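Local atomic coordinates of staphylococcal enterotoxin-like toxin (Staphylococcus aureus, PDB entry 4DXF), a protein that probably binds host carbohydrates as a secreted staphylococcal superantigen-like toxin built from an OB-fold domain and a beta-grasp domain. Residues L182-N185 with R186-D189; L145-Q148 with L149-N153; I58-V61 with G62-K66; E11-P14 with K15-D18. One frame throughout, in Å; residues are numbered along the deposited sequence.

Contact 1: L182-N185 with R186-D189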
ATOM      1  N   LEU A 182       3.086  -7.898   0.213  1.00 25.04           N
ATOM      2  CA  LEU A 182       3.108  -7.438  -1.167  1.00 25.63           C
ATOM      3  C   LEU A 182       4.588  -7.357  -1.544  1.00 25.21           C
ATOM      4  O   LEU A 182       5.400  -6.941  -0.725  1.00 25.98           O
ATOM      5  CB  LEU A 182       2.521  -6.007  -1.292  1.00 23.52           C
ATOM      6  CG  LEU A 182       2.601  -5.313  -2.649  1.00 25.38           C
ATOM      7  CD1 LEU A 182       1.794  -6.154  -3.585  1.00 24.43           C
ATOM      8  CD2 LEU A 182       1.922  -3.965  -2.456  1.00 22.58           C
ATOM      9  N   GLN A 183       4.903  -7.789  -2.760  1.00 28.62           N
ATOM     10  CA  GLN A 183       6.308  -7.753  -3.264  1.00 30.18           C
ATOM     11  C   GLN A 183       6.791  -6.289  -3.283  1.00 30.54           C
ATOM     12  O   GLN A 183       6.057  -5.432  -3.753  1.00 27.89           O
ATOM     13  CB  GLN A 183       6.328  -8.326  -4.666  1.00 30.76           C
ATOM     14  CG  GLN A 183       5.948  -9.822  -4.706  1.00 38.27           C
ATOM     15  CD  GLN A 183       7.054 -10.728  -5.308  1.00 47.21           C
ATOM     16  OE1 GLN A 183       7.851 -10.298  -6.162  1.00 50.96           O
ATOM     17  NE2 GLN A 183       7.093 -11.993  -4.855  1.00 51.27           N
ATOM     18  N   GLU A 184       8.003  -6.034  -2.796  1.00 30.64           N
ATOM     19  CA  GLU A 184       8.509  -4.652  -2.725  1.00 32.79           C
ATOM     20  C   GLU A 184       8.518  -3.876  -4.041  1.00 33.11           C
ATOM     21  O   GLU A 184       8.148  -2.670  -4.031  1.00 32.59           O
ATOM     22  CB  GLU A 184       9.872  -4.618  -2.087  1.00 32.88           C
ATOM     23  CG  GLU A 184       9.819  -4.789  -0.592  1.00 36.72           C
ATOM     24  CD  GLU A 184      11.001  -4.186   0.062  1.00 36.74           C
ATOM     25  OE1 GLU A 184      11.939  -3.731  -0.685  1.00 41.22           O
ATOM     26  OE2 GLU A 184      10.999  -4.163   1.310  1.00 34.64           O
ATOM     27  N   ASN A 185       8.933  -4.496  -5.167  1.00 31.92           N
ATOM     28  CA  ASN A 185       8.797  -3.776  -6.502  1.00 31.62           C
ATOM     29  C   ASN A 185       7.373  -3.258  -6.830  1.00 29.50           C
ATOM     30  O   ASN A 185       7.199  -2.183  -7.403  1.00 27.74           O
ATOM     31  CB  ASN A 185       9.340  -4.614  -7.669  1.00 32.67           C
ATOM     32  CG  ASN A 185       8.516  -5.868  -7.887  1.00 36.67           C
ATOM     33  OD1 ASN A 185       8.347  -6.676  -6.968  1.00 42.08           O
ATOM     34  ND2 ASN A 185       7.945  -6.002  -9.065  1.00 41.70           N
ATOM     35  N   ARG A 186       6.330  -3.999  -6.442  1.00 25.95           N
ATOM     36  CA  ARG A 186       4.965  -3.573  -6.750  1.00 24.17           C
ATOM     37  C   ARG A 186       4.461  -2.387  -5.834  1.00 21.53           C
ATOM     38  O   ARG A 186       3.402  -1.771  -6.139  1.00 23.48           O
ATOM     39  CB  ARG A 186       4.033  -4.761  -6.560  1.00 24.06           C
ATOM     40  CG  ARG A 186       4.408  -6.027  -7.436  1.00 26.27           C
ATOM     41  CD  ARG A 186       3.324  -7.076  -7.041  1.00 24.27           C
ATOM     42  NE  ARG A 186       2.079  -6.701  -7.660  1.00 27.30           N
ATOM     43  CZ  ARG A 186       0.927  -7.261  -7.330  1.00 26.77           C
ATOM     44  NH1 ARG A 186       0.969  -8.200  -6.384  1.00 20.27           N
ATOM     45  NH2 ARG A 186      -0.194  -6.906  -7.957  1.00 25.49           N
ATOM     46  N   MET A 187       5.168  -2.146  -4.748  1.00 20.84           N
ATOM     47  CA  MET A 187       4.903  -1.025  -3.778  1.00 23.34           C
ATOM     48  C   MET A 187       5.087   0.305  -4.517  1.00 25.52           C
ATOM     49  O   MET A 187       4.426   1.312  -4.210  1.00 25.94           O
ATOM     50  CB  MET A 187       5.802  -1.059  -2.520  1.00 23.09           C
ATOM     51  CG  MET A 187       5.293  -2.121  -1.484  1.00 20.62           C
ATOM     52  SD  MET A 187       6.252  -2.263  -0.156  1.00 24.82           S
ATOM     53  CE  MET A 187       5.386  -3.643   0.751  1.00 27.70           C
ATOM     54  N   ALA A 188       5.900   0.276  -5.557  1.00 25.99           N
ATOM     55  CA  ALA A 188       6.098   1.504  -6.325  1.00 26.48           C
ATOM     56  C   ALA A 188       5.128   1.647  -7.432  1.00 27.19           C
ATOM     57  O   ALA A 188       5.061   2.727  -8.025  1.00 27.66           O
ATOM     58  CB  ALA A 188       7.560   1.577  -6.866  1.00 27.17           C
ATOM     59  N   ASP A 189       4.315   0.633  -7.724  1.00 25.44           N
ATOM     60  CA  ASP A 189       3.378   0.712  -8.842  1.00 26.33           C
ATOM     61  C   ASP A 189       2.229   1.650  -8.530  1.00 26.32           C
ATOM     62  O   ASP A 189       1.803   1.695  -7.354  1.00 25.62           O
ATOM     63  CB  ASP A 189       2.824  -0.660  -9.241  1.00 27.12           C
ATOM     64  CG  ASP A 189       3.824  -1.479 -10.131  1.00 33.48           C
ATOM     65  OD1 ASP A 189       4.507  -0.870 -10.982  1.00 33.69           O
ATOM     66  OD2 ASP A 189       3.893  -2.721  -9.988  1.00 36.46           O
TER
HETATM   67  O   HOH W   1       7.157  -0.969  -9.797  1.00 36.84           O

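Contact 2: L145-Q148 with L149-N153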
ATOM      1  N   LEU A 145      -6.233  -1.943   2.828  1.00 18.29           N
ATOM      2  CA  LEU A 145      -7.243  -2.987   2.677  1.00 18.33           C
ATOM      3  C   LEU A 145      -6.883  -4.132   3.652  1.00 19.92           C
ATOM      4  O   LEU A 145      -7.771  -4.576   4.396  1.00 18.93           O
ATOM      5  CB  LEU A 145      -7.332  -3.421   1.227  1.00 17.51           C
ATOM      6  CG  LEU A 145      -8.152  -2.478   0.265  1.00 17.79           C
ATOM      7  CD1 LEU A 145      -7.920  -2.840  -1.139  1.00 17.76           C
ATOM      8  CD2 LEU A 145      -9.657  -2.626   0.620  1.00 20.31           C
ATOM      9  N   ARG A 146      -5.595  -4.536   3.730  1.00 19.27           N
ATOM     10  CA  ARG A 146      -5.299  -5.658   4.705  1.00 20.94           C
ATOM     11  C   ARG A 146      -5.562  -5.248   6.145  1.00 21.27           C
ATOM     12  O   ARG A 146      -6.142  -6.014   6.913  1.00 19.92           O
ATOM     13  CB  ARG A 146      -3.868  -6.164   4.533  1.00 19.55           C
ATOM     14  CG  ARG A 146      -3.703  -6.783   3.180  1.00 20.97           C
ATOM     15  CD  ARG A 146      -2.464  -7.750   3.189  1.00 19.83           C
ATOM     16  NE  ARG A 146      -1.849  -7.794   1.876  1.00 18.89           N
ATOM     17  CZ  ARG A 146      -1.019  -8.730   1.433  1.00 23.86           C
ATOM     18  NH1 ARG A 146      -0.753  -9.827   2.192  1.00 21.54           N
ATOM     19  NH2 ARG A 146      -0.472  -8.539   0.252  1.00 21.58           N
ATOM     20  N   LYS A 147      -5.151  -4.026   6.556  1.00 20.55           N
ATOM     21  CA  LYS A 147      -5.415  -3.551   7.858  1.00 20.12           C
ATOM     22  C   LYS A 147      -6.883  -3.625   8.164  1.00 20.97           C
ATOM     23  O   LYS A 147      -7.236  -4.123   9.254  1.00 22.65           O
ATOM     24  CB  LYS A 147      -4.919  -2.095   8.048  1.00 20.56           C
ATOM     25  CG  LYS A 147      -5.136  -1.597   9.454  1.00 21.67           C
ATOM     26  CD  LYS A 147      -4.549  -0.178   9.681  1.00 21.77           C
ATOM     27  CE  LYS A 147      -3.085  -0.285  10.127  1.00 28.87           C
ATOM     28  NZ  LYS A 147      -2.481   1.058  10.352  1.00 29.40           N
ATOM     29  N   GLN A 148      -7.724  -3.101   7.287  1.00 21.52           N
ATOM     30  CA  GLN A 148      -9.175  -3.178   7.462  1.00 22.95           C
ATOM     31  C   GLN A 148      -9.660  -4.630   7.641  1.00 24.25           C
ATOM     32  O   GLN A 148     -10.552  -4.924   8.488  1.00 24.28           O
ATOM     33  CB  GLN A 148      -9.872  -2.569   6.282  1.00 24.81           C
ATOM     34  CG  GLN A 148     -11.414  -2.615   6.426  1.00 28.36           C
ATOM     35  CD  GLN A 148     -12.115  -2.292   5.111  1.00 33.99           C
ATOM     36  OE1 GLN A 148     -11.659  -1.434   4.354  1.00 33.06           O
ATOM     37  NE2 GLN A 148     -13.236  -2.976   4.832  1.00 33.97           N
ATOM     38  N   LEU A 149      -9.069  -5.533   6.886  1.00 21.86           N
ATOM     39  CA  LEU A 149      -9.547  -6.941   6.924  1.00 23.39           C
ATOM     40  C   LEU A 149      -9.134  -7.615   8.187  1.00 24.39           C
ATOM     41  O   LEU A 149      -9.887  -8.521   8.689  1.00 24.48           O
ATOM     42  CB  LEU A 149      -9.008  -7.721   5.690  1.00 22.55           C
ATOM     43  CG  LEU A 149      -9.585  -7.347   4.313  1.00 21.49           C
ATOM     44  CD1 LEU A 149      -8.780  -8.008   3.239  1.00 21.93           C
ATOM     45  CD2 LEU A 149     -11.093  -7.651   4.144  1.00 21.57           C
ATOM     46  N   ILE A 150      -7.941  -7.269   8.684  1.00 23.98           N
ATOM     47  CA  ILE A 150      -7.500  -7.671  10.010  1.00 25.95           C
ATOM     48  C   ILE A 150      -8.468  -7.180  11.077  1.00 27.77           C
ATOM     49  O   ILE A 150      -8.940  -7.977  11.916  1.00 26.45           O
ATOM     50  CB  ILE A 150      -6.038  -7.234  10.317  1.00 25.79           C
ATOM     51  CG1 ILE A 150      -5.102  -7.898   9.295  1.00 24.09           C
ATOM     52  CG2 ILE A 150      -5.676  -7.450  11.820  1.00 27.85           C
ATOM     53  CD1 ILE A 150      -3.624  -7.382   9.349  1.00 21.74           C
ATOM     54  N   GLU A 151      -8.777  -5.890  11.051  1.00 27.87           N
ATOM     55  CA  GLU A 151      -9.570  -5.260  12.090  1.00 28.99           C
ATOM     56  C   GLU A 151     -11.026  -5.702  12.063  1.00 30.86           C
ATOM     57  O   GLU A 151     -11.626  -5.873  13.156  1.00 31.08           O
ATOM     58  CB  GLU A 151      -9.470  -3.720  11.947  1.00 30.02           C
ATOM     59  CG  GLU A 151      -8.140  -3.119  12.480  1.00 31.61           C
ATOM     60  CD  GLU A 151      -7.995  -1.589  12.166  1.00 36.62           C
ATOM     61  OE1 GLU A 151      -8.932  -0.971  11.601  1.00 41.11           O
ATOM     62  OE2 GLU A 151      -6.939  -1.019  12.472  1.00 38.04           O
ATOM     63  N   LYS A 152     -11.608  -5.874  10.864  1.00 29.83           N
ATOM     64  CA  LYS A 152     -13.047  -6.082  10.742  1.00 31.37           C
ATOM     65  C   LYS A 152     -13.414  -7.534  10.421  1.00 30.69           C
ATOM     66  O   LYS A 152     -14.543  -7.930  10.681  1.00 31.37           O
ATOM     67  CB  LYS A 152     -13.671  -5.140   9.738  1.00 32.04           C
ATOM     68  CG  LYS A 152     -13.412  -3.633  10.077  1.00 37.96           C
ATOM     69  CD  LYS A 152     -14.102  -2.685   9.044  1.00 45.25           C
ATOM     70  CE  LYS A 152     -15.633  -2.820   9.030  1.00 48.58           C
ATOM     71  NZ  LYS A 152     -16.287  -2.295   7.751  1.00 50.33           N
ATOM     72  N   ASN A 153     -12.463  -8.333   9.920  1.00 29.01           N
ATOM     73  CA  ASN A 153     -12.809  -9.651   9.284  1.00 28.73           C
ATOM     74  C   ASN A 153     -11.921 -10.751   9.766  1.00 27.58           C
ATOM     75  O   ASN A 153     -11.926 -11.883   9.234  1.00 29.31           O
ATOM     76  CB  ASN A 153     -12.760  -9.578   7.748  1.00 26.74           C
ATOM     77  CG  ASN A 153     -13.623  -8.498   7.209  1.00 28.99           C
ATOM     78  OD1 ASN A 153     -13.166  -7.385   6.943  1.00 25.19           O
ATOM     79  ND2 ASN A 153     -14.900  -8.780   7.099  1.00 29.32           N
TER
HETATM   80  O   HOH W   2     -14.209  -5.092   6.242  1.00 35.52           O

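Contact 3: I58-V61 with G62-K66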
ATOM      1  N   ILE A  58      12.861   7.459   1.332  1.00 21.74           N
ATOM      2  CA  ILE A  58      11.906   6.612   0.625  1.00 22.46           C
ATOM      3  C   ILE A  58      12.619   5.772  -0.439  1.00 21.60           C
ATOM      4  O   ILE A  58      13.054   6.260  -1.527  1.00 22.01           O
ATOM      5  CB  ILE A  58      10.682   7.407  -0.023  1.00 21.39           C
ATOM      6  CG1 ILE A  58      10.024   8.428   0.954  1.00 21.08           C
ATOM      7  CG2 ILE A  58       9.610   6.478  -0.797  1.00 20.70           C
ATOM      8  CD1 ILE A  58       9.428   7.755   2.278  1.00 21.87           C
ATOM      9  N   ALA A  59      12.748   4.452  -0.163  1.00 21.87           N
ATOM     10  CA  ALA A  59      13.346   3.611  -1.195  1.00 22.95           C
ATOM     11  C   ALA A  59      12.759   3.610  -2.590  1.00 23.67           C
ATOM     12  O   ALA A  59      11.542   3.430  -2.819  1.00 22.43           O
ATOM     13  CB  ALA A  59      13.520   2.117  -0.647  1.00 23.63           C
ATOM     14  N   LEU A  60      13.626   3.804  -3.593  1.00 23.11           N
ATOM     15  CA  LEU A  60      13.186   3.776  -4.982  1.00 26.94           C
ATOM     16  C   LEU A  60      13.337   2.361  -5.561  1.00 29.74           C
ATOM     17  O   LEU A  60      14.437   1.934  -5.946  1.00 31.55           O
ATOM     18  CB  LEU A  60      13.946   4.779  -5.828  1.00 26.63           C
ATOM     19  CG  LEU A  60      13.805   6.195  -5.212  1.00 28.41           C
ATOM     20  CD1 LEU A  60      14.794   7.232  -5.815  1.00 26.90           C
ATOM     21  CD2 LEU A  60      12.346   6.687  -5.436  1.00 30.50           C
ATOM     22  N   VAL A  61      12.225   1.639  -5.571  1.00 30.34           N
ATOM     23  CA  VAL A  61      12.216   0.234  -5.977  1.00 30.55           C
ATOM     24  C   VAL A  61      11.379   0.128  -7.197  1.00 30.27           C
ATOM     25  O   VAL A  61      10.655   1.081  -7.562  1.00 29.91           O
ATOM     26  CB  VAL A  61      11.678  -0.697  -4.850  1.00 30.16           C
ATOM     27  CG1 VAL A  61      12.599  -0.656  -3.655  1.00 30.25           C
ATOM     28  CG2 VAL A  61      10.211  -0.281  -4.470  1.00 32.69           C
ATOM     29  N   GLY A  62      11.467  -1.024  -7.878  1.00 29.74           N
ATOM     30  CA  GLY A  62      10.699  -1.275  -9.053  1.00 29.42           C
ATOM     31  C   GLY A  62      10.847  -0.185 -10.090  1.00 31.83           C
ATOM     32  O   GLY A  62      11.997   0.250 -10.404  1.00 30.24           O
ATOM     33  N   LYS A  63       9.698   0.292 -10.576  1.00 30.95           N
ATOM     34  CA  LYS A  63       9.649   1.297 -11.656  1.00 33.16           C
ATOM     35  C   LYS A  63      10.141   2.699 -11.231  1.00 32.30           C
ATOM     36  O   LYS A  63      10.583   3.477 -12.085  1.00 32.42           O
ATOM     37  CB  LYS A  63       8.253   1.410 -12.252  1.00 33.15           C
ATOM     38  CG  LYS A  63       7.844   0.231 -13.182  1.00 38.47           C
ATOM     39  CD  LYS A  63       6.539   0.546 -13.942  1.00 42.52           C
ATOM     40  CE  LYS A  63       5.844  -0.712 -14.535  1.00 43.73           C
ATOM     41  NZ  LYS A  63       5.433  -1.699 -13.446  1.00 41.06           N
ATOM     42  N   ASP A  64      10.132   2.985  -9.928  1.00 31.86           N
ATOM     43  CA  ASP A  64      10.570   4.283  -9.400  1.00 32.24           C
ATOM     44  C   ASP A  64      12.016   4.639  -9.655  1.00 33.56           C
ATOM     45  O   ASP A  64      12.348   5.829  -9.616  1.00 32.34           O
ATOM     46  CB  ASP A  64      10.305   4.413  -7.900  1.00 30.99           C
ATOM     47  CG  ASP A  64       8.880   4.809  -7.610  1.00 28.90           C
ATOM     48  OD1 ASP A  64       8.093   5.065  -8.562  1.00 26.88           O
ATOM     49  OD2 ASP A  64       8.545   4.845  -6.409  1.00 32.76           O
ATOM     50  N   ASP A  65      12.889   3.641  -9.818  1.00 33.94           N
ATOM     51  CA  ASP A  65      14.302   3.950  -9.917  1.00 35.93           C
ATOM     52  C   ASP A  65      14.583   4.695 -11.208  1.00 35.38           C
ATOM     53  O   ASP A  65      15.226   5.735 -11.156  1.00 36.81           O
ATOM     54  CB  ASP A  65      15.227   2.742  -9.742  1.00 35.65           C
ATOM     55  CG  ASP A  65      16.702   3.152  -9.770  1.00 38.98           C
ATOM     56  OD1 ASP A  65      17.217   3.707  -8.765  1.00 42.65           O
ATOM     57  OD2 ASP A  65      17.325   2.920 -10.815  1.00 41.80           O
ATOM     58  N   LYS A  66      14.000   4.254 -12.325  1.00 36.41           N
ATOM     59  CA  LYS A  66      14.182   4.960 -13.625  1.00 37.63           C
ATOM     60  C   LYS A  66      13.298   6.176 -13.707  1.00 37.01           C
ATOM     61  O   LYS A  66      13.586   7.101 -14.466  1.00 37.88           O
ATOM     62  CB  LYS A  66      13.815   4.074 -14.827  1.00 38.19           C
ATOM     63  CG  LYS A  66      14.875   3.075 -15.272  1.00 42.08           C
ATOM     64  CD  LYS A  66      14.223   2.030 -16.220  1.00 47.91           C
ATOM     65  CE  LYS A  66      15.199   0.951 -16.730  1.00 49.92           C
ATOM     66  NZ  LYS A  66      15.935   0.344 -15.595  1.00 51.24           N
TER
HETATM   67  O   HOH W   3       9.920   3.112  -4.812  1.00 33.13           O
HETATM   68  O   HOH W   4      16.940   2.566  -6.516  1.00 30.85           O

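Contact 4: E11-P14 with K15-D18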
ATOM      1  N   GLU A  11      -8.170 -17.528  19.091  1.00 55.50           N
ATOM      2  CA  GLU A  11      -8.675 -16.795  17.889  1.00 55.42           C
ATOM      3  C   GLU A  11      -7.515 -16.364  16.957  1.00 54.67           C
ATOM      4  O   GLU A  11      -7.751 -16.053  15.768  1.00 54.65           O
ATOM      5  CB  GLU A  11      -9.559 -15.553  18.320  1.00 55.39           C
ATOM      6  N   ILE A  12      -6.287 -16.345  17.495  1.00 52.97           N
ATOM      7  CA  ILE A  12      -5.118 -15.864  16.739  1.00 51.02           C
ATOM      8  C   ILE A  12      -4.030 -16.923  16.509  1.00 49.66           C
ATOM      9  O   ILE A  12      -3.176 -17.149  17.372  1.00 49.34           O
ATOM     10  CB  ILE A  12      -4.471 -14.548  17.327  1.00 51.56           C
ATOM     11  CG1 ILE A  12      -5.535 -13.529  17.813  1.00 52.90           C
ATOM     12  CG2 ILE A  12      -3.512 -13.914  16.282  1.00 50.19           C
ATOM     13  CD1 ILE A  12      -6.498 -12.950  16.712  1.00 51.31           C
ATOM     14  N   ASN A  13      -4.064 -17.542  15.323  1.00 47.18           N
ATOM     15  CA  ASN A  13      -3.048 -18.494  14.886  1.00 44.47           C
ATOM     16  C   ASN A  13      -1.671 -17.800  14.752  1.00 44.22           C
ATOM     17  O   ASN A  13      -1.524 -16.890  13.941  1.00 42.67           O
ATOM     18  CB  ASN A  13      -3.495 -19.103  13.555  1.00 43.91           C
ATOM     19  CG  ASN A  13      -2.710 -20.332  13.156  1.00 43.67           C
ATOM     20  OD1 ASN A  13      -1.541 -20.484  13.497  1.00 41.33           O
ATOM     21  ND2 ASN A  13      -3.349 -21.206  12.381  1.00 42.67           N
ATOM     22  N   PRO A  14      -0.669 -18.207  15.575  1.00 43.36           N
ATOM     23  CA  PRO A  14       0.733 -17.726  15.433  1.00 42.54           C
ATOM     24  C   PRO A  14       1.409 -18.021  14.076  1.00 41.38           C
ATOM     25  O   PRO A  14       2.488 -17.483  13.811  1.00 42.23           O
ATOM     26  CB  PRO A  14       1.495 -18.449  16.565  1.00 43.45           C
ATOM     27  CG  PRO A  14       0.555 -19.550  17.058  1.00 42.86           C
ATOM     28  CD  PRO A  14      -0.839 -19.164  16.699  1.00 43.31           C
ATOM     29  N   LYS A  15       0.792 -18.837  13.215  1.00 38.68           N
ATOM     30  CA  LYS A  15       1.305 -19.044  11.856  1.00 37.95           C
ATOM     31  C   LYS A  15       1.367 -17.697  11.068  1.00 36.36           C
ATOM     32  O   LYS A  15       2.220 -17.510  10.231  1.00 35.50           O
ATOM     33  CB  LYS A  15       0.372 -19.976  11.094  1.00 38.20           C
ATOM     34  CG  LYS A  15       1.083 -20.823  10.121  1.00 40.82           C
ATOM     35  CD  LYS A  15       0.115 -21.848   9.540  1.00 43.79           C
ATOM     36  CE  LYS A  15      -0.435 -21.430   8.188  1.00 44.23           C
ATOM     37  NZ  LYS A  15      -1.662 -22.240   7.891  1.00 42.71           N
ATOM     38  N   PHE A  16       0.415 -16.811  11.375  1.00 36.06           N
ATOM     39  CA  PHE A  16       0.203 -15.528  10.651  1.00 34.62           C
ATOM     40  C   PHE A  16       0.811 -14.319  11.380  1.00 35.03           C
ATOM     41  O   PHE A  16       0.489 -13.172  11.049  1.00 34.41           O
ATOM     42  CB  PHE A  16      -1.303 -15.276  10.477  1.00 33.55           C
ATOM     43  CG  PHE A  16      -2.062 -16.419   9.860  1.00 34.39           C
ATOM     44  CD1 PHE A  16      -1.641 -17.011   8.688  1.00 32.05           C
ATOM     45  CD2 PHE A  16      -3.215 -16.903  10.490  1.00 35.58           C
ATOM     46  CE1 PHE A  16      -2.363 -18.088   8.136  1.00 36.32           C
ATOM     47  CE2 PHE A  16      -3.942 -17.962   9.970  1.00 33.34           C
ATOM     48  CZ  PHE A  16      -3.520 -18.559   8.782  1.00 33.07           C
ATOM     49  N   LYS A  17       1.678 -14.566  12.358  1.00 34.50           N
ATOM     50  CA  LYS A  17       2.184 -13.553  13.291  1.00 36.11           C
ATOM     51  C   LYS A  17       2.887 -12.420  12.549  1.00 34.74           C
ATOM     52  O   LYS A  17       2.655 -11.216  12.834  1.00 36.06           O
ATOM     53  CB  LYS A  17       3.136 -14.225  14.321  1.00 35.90           C
ATOM     54  CG  LYS A  17       4.177 -13.364  15.036  1.00 41.19           C
ATOM     55  CD  LYS A  17       4.911 -14.145  16.179  1.00 45.22           C
ATOM     56  CE  LYS A  17       5.707 -15.334  15.631  1.00 50.27           C
ATOM     57  NZ  LYS A  17       6.956 -14.904  14.920  1.00 53.99           N
ATOM     58  N   ASP A  18       3.741 -12.801  11.620  1.00 34.15           N
ATOM     59  CA  ASP A  18       4.548 -11.815  10.891  1.00 33.40           C
ATOM     60  C   ASP A  18       3.678 -10.919  10.006  1.00 31.98           C
ATOM     61  O   ASP A  18       3.870  -9.652  10.035  1.00 29.94           O
ATOM     62  CB  ASP A  18       5.615 -12.501  10.069  1.00 33.94           C
ATOM     63  CG  ASP A  18       6.717 -13.081  10.939  1.00 36.47           C
ATOM     64  OD1 ASP A  18       6.708 -12.850  12.163  1.00 36.44           O
ATOM     65  OD2 ASP A  18       7.597 -13.736  10.378  1.00 42.46           O
TER

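Contact 1: L182-N185 with R186-D189
Arg186 lays the bend of its side chain across methyl CD1 of Leu182, the two chains crossing at about a right angle. Leu182 lies just before, and Arg186 on, a short, weakly bonded helix of the beta-grasp domain whose amides reach carbonyls three residues back. Leu182 CD1 comes within 3.6 Å of Arg186 NH1, meeting the guanidinium obliquely. The bend at chi3 (74°) turns the group back over the leucine, and NH2 then bonds to Thr175 O on strand 173-177, whose Phe176 touches both side chains.

On the other branch, Leu182 CD2 packs against Met187 CG at 4.0 Å. The methionine runs in the opposite direction to Leu182 and carries CE to 3.6 Å from Leu182 O, with Val94 of the OB-fold strand 92-99 also touching it. Its amide is held by Glu184 O. The Ala188 N bond to Asn185 O is longer, at 3.3 Å, and weak.

Asp189 has its main polar partner in Lys63, but it also reaches back to the turn through a water. That water donates to Asn185 O at 2.7 Å and, more weakly, to Asp189 OD1 at 2.9 Å.

Contact 2: L145-Q148 with L149-N153
Gln148 carries the largest share of this stretch of helix 138-153, with its CG against Lys152 CD at 3.8 Å. The two chains cross at a slant, and only their methylenes are in van der Waals contact. Gln148 stretches out with CG opposite its own backbone N (chi1 -180°), which takes the amide far enough for NE2 to donate to Ser127 OG and to a water at 2.7 Å. The same water donates to Asn153 OD1 at 2.6 Å, bridging residues five apart. Asn153 in turn is tied by ND2 to Asp125.

Leu149 works on the inner side. It leans back on the preceding turn, CG lying 3.3 Å from Leu145 O, the carbonyl that accepts the Leu149 amide. One turn of the helix is thus closed by a backbone bond with the leucine side chain folded beside it. The bond from Ile150 N to Arg146 O is the straightest of the four across the contact, at 168°.

Lys147 and Glu151 run side by side in the same direction. Glu151 OE2 touches the methylene Lys147 CG at 3.6 Å, yet NZ stays 5.4 Å from OE2 and bonds instead to Lys25 O. The pairing is therefore one of a carboxylate along an aliphatic chain, with no salt bridge.

In the beta-grasp domain the helix lies across its sheet. Leu145 and Leu149 press on strands 162-168 and 196-203, Leu145 also meets Phe129 of strand 122-131, and Ile150 packs against Tyr23, Thr24 and Tyr156.

Contact 3: I58-V61 with G62-K66
Leu60 sets its methyl CD2 on Asp64 CB, 3.9 Å away, the side chains crossing at about a right angle, where the chain leaves strand 56-59 of the OB-fold domain and enters helix 64-67. The link is a type II' beta turn from Val61 to Asp64. Gly62 takes its first corner, at phi 53° and psi -130°, and Asp64 N closes it on Val61 O at 3.1 Å. This is the compact side. Asp64 CB is folded under the turn at 3.4 Å from Val61 O, and Ile97 of strand 92-99 touches both Leu60 and Asp64.

The other side is looser and wetter. Gly62 and Lys63 form the exposed tip, and Asp65 is joined to the strand end largely through solvent: a water donates to Leu60 O at 2.6 Å and to Asp65 OD1 at 2.5 Å. With CG opposite the backbone N (chi1 -176°), Asp65 also holds its carboxylate where OD1 forms a salt bridge with Arg45.

A second water sits inside the bend, 2.8 Å from Val61 N, which donates to it, and 2.7 Å from Asp64 OD2, with Ala59 O also close. More acceptors crowd round this water than it has protons, so its two donations must be shared out. Such competition beside a buried carboxylate could plausibly raise the pKa of Asp64 somewhat, whereas Arg45 would be expected to keep Asp65 ionised.

Contact 4: E11-P14 with K15-D18
Asn13 OD1 accepts the amide of Lys15 at 2.9 Å, with an N-H...O angle of 161°; this bond from a side-chain O to the N two residues on makes an Asx turn with Pro14 at its corner. The same residue is used twice: its backbone O takes the Phe16 amide at 3.2 Å, so an Asx turn and a wider backbone turn share Asn13. Both donors come in from above the plane of their carbonyl groups. Placing CG opposite the backbone N (chi1 -166°) swings the amide over the Lys15 N-H. Two accepted bonds thus fold the chain just ahead of helix 17-22, whose N-cap position is Phe16.

The next bond in the series is weak, with Lys17 N to Pro14 O at 3.4 Å. Lys17 CB comes in beside the same oxygen. Farther along, Lys17, bent at chi3 and chi4, brings NZ to a weak salt bridge with the next residue, Asp18.

Outward from these bonds the packing is light. Asn13 CB meets the Phe16 ring obliquely, at CD2 and CE2, each 3.8 Å away, and the asparagine amide is turned 56° from the ring plane. Lys15 CB stands over one face of the ring, offset toward its rim. Phe16 is the buried residue here, and it also touches Tyr156, while the Asn13 backbone is hydrogen-bonded to Gly157; together they fix this N-terminal turn to the loop that follows helix 138-153. Lys15 CB is also drawn in close to the asparagine, standing 3.1 Å from Asn13 OD1.

In the fold
Contacts 1 and 3 form the closest pair, centres 9 Å apart, and they join the two domains. The salt bridge from Lys63 NZ to Asp189 OD1 is 2.8 Å long, and Ala188 CB packs on Val61 O at 3.2 Å, so the OB-fold turn docks on the end of the short 184-187 helix and the residues after it. Contact 2 lies about 20 Å from contact 1 between centres and touches it where Arg146 NH2 nears Leu182 N. It is on the opposite side of the chain's centre from contact 3. Contact 4 stands apart at the N terminus, with nearest atoms about 7 Å from contact 2 and about 18 Å from contact 3.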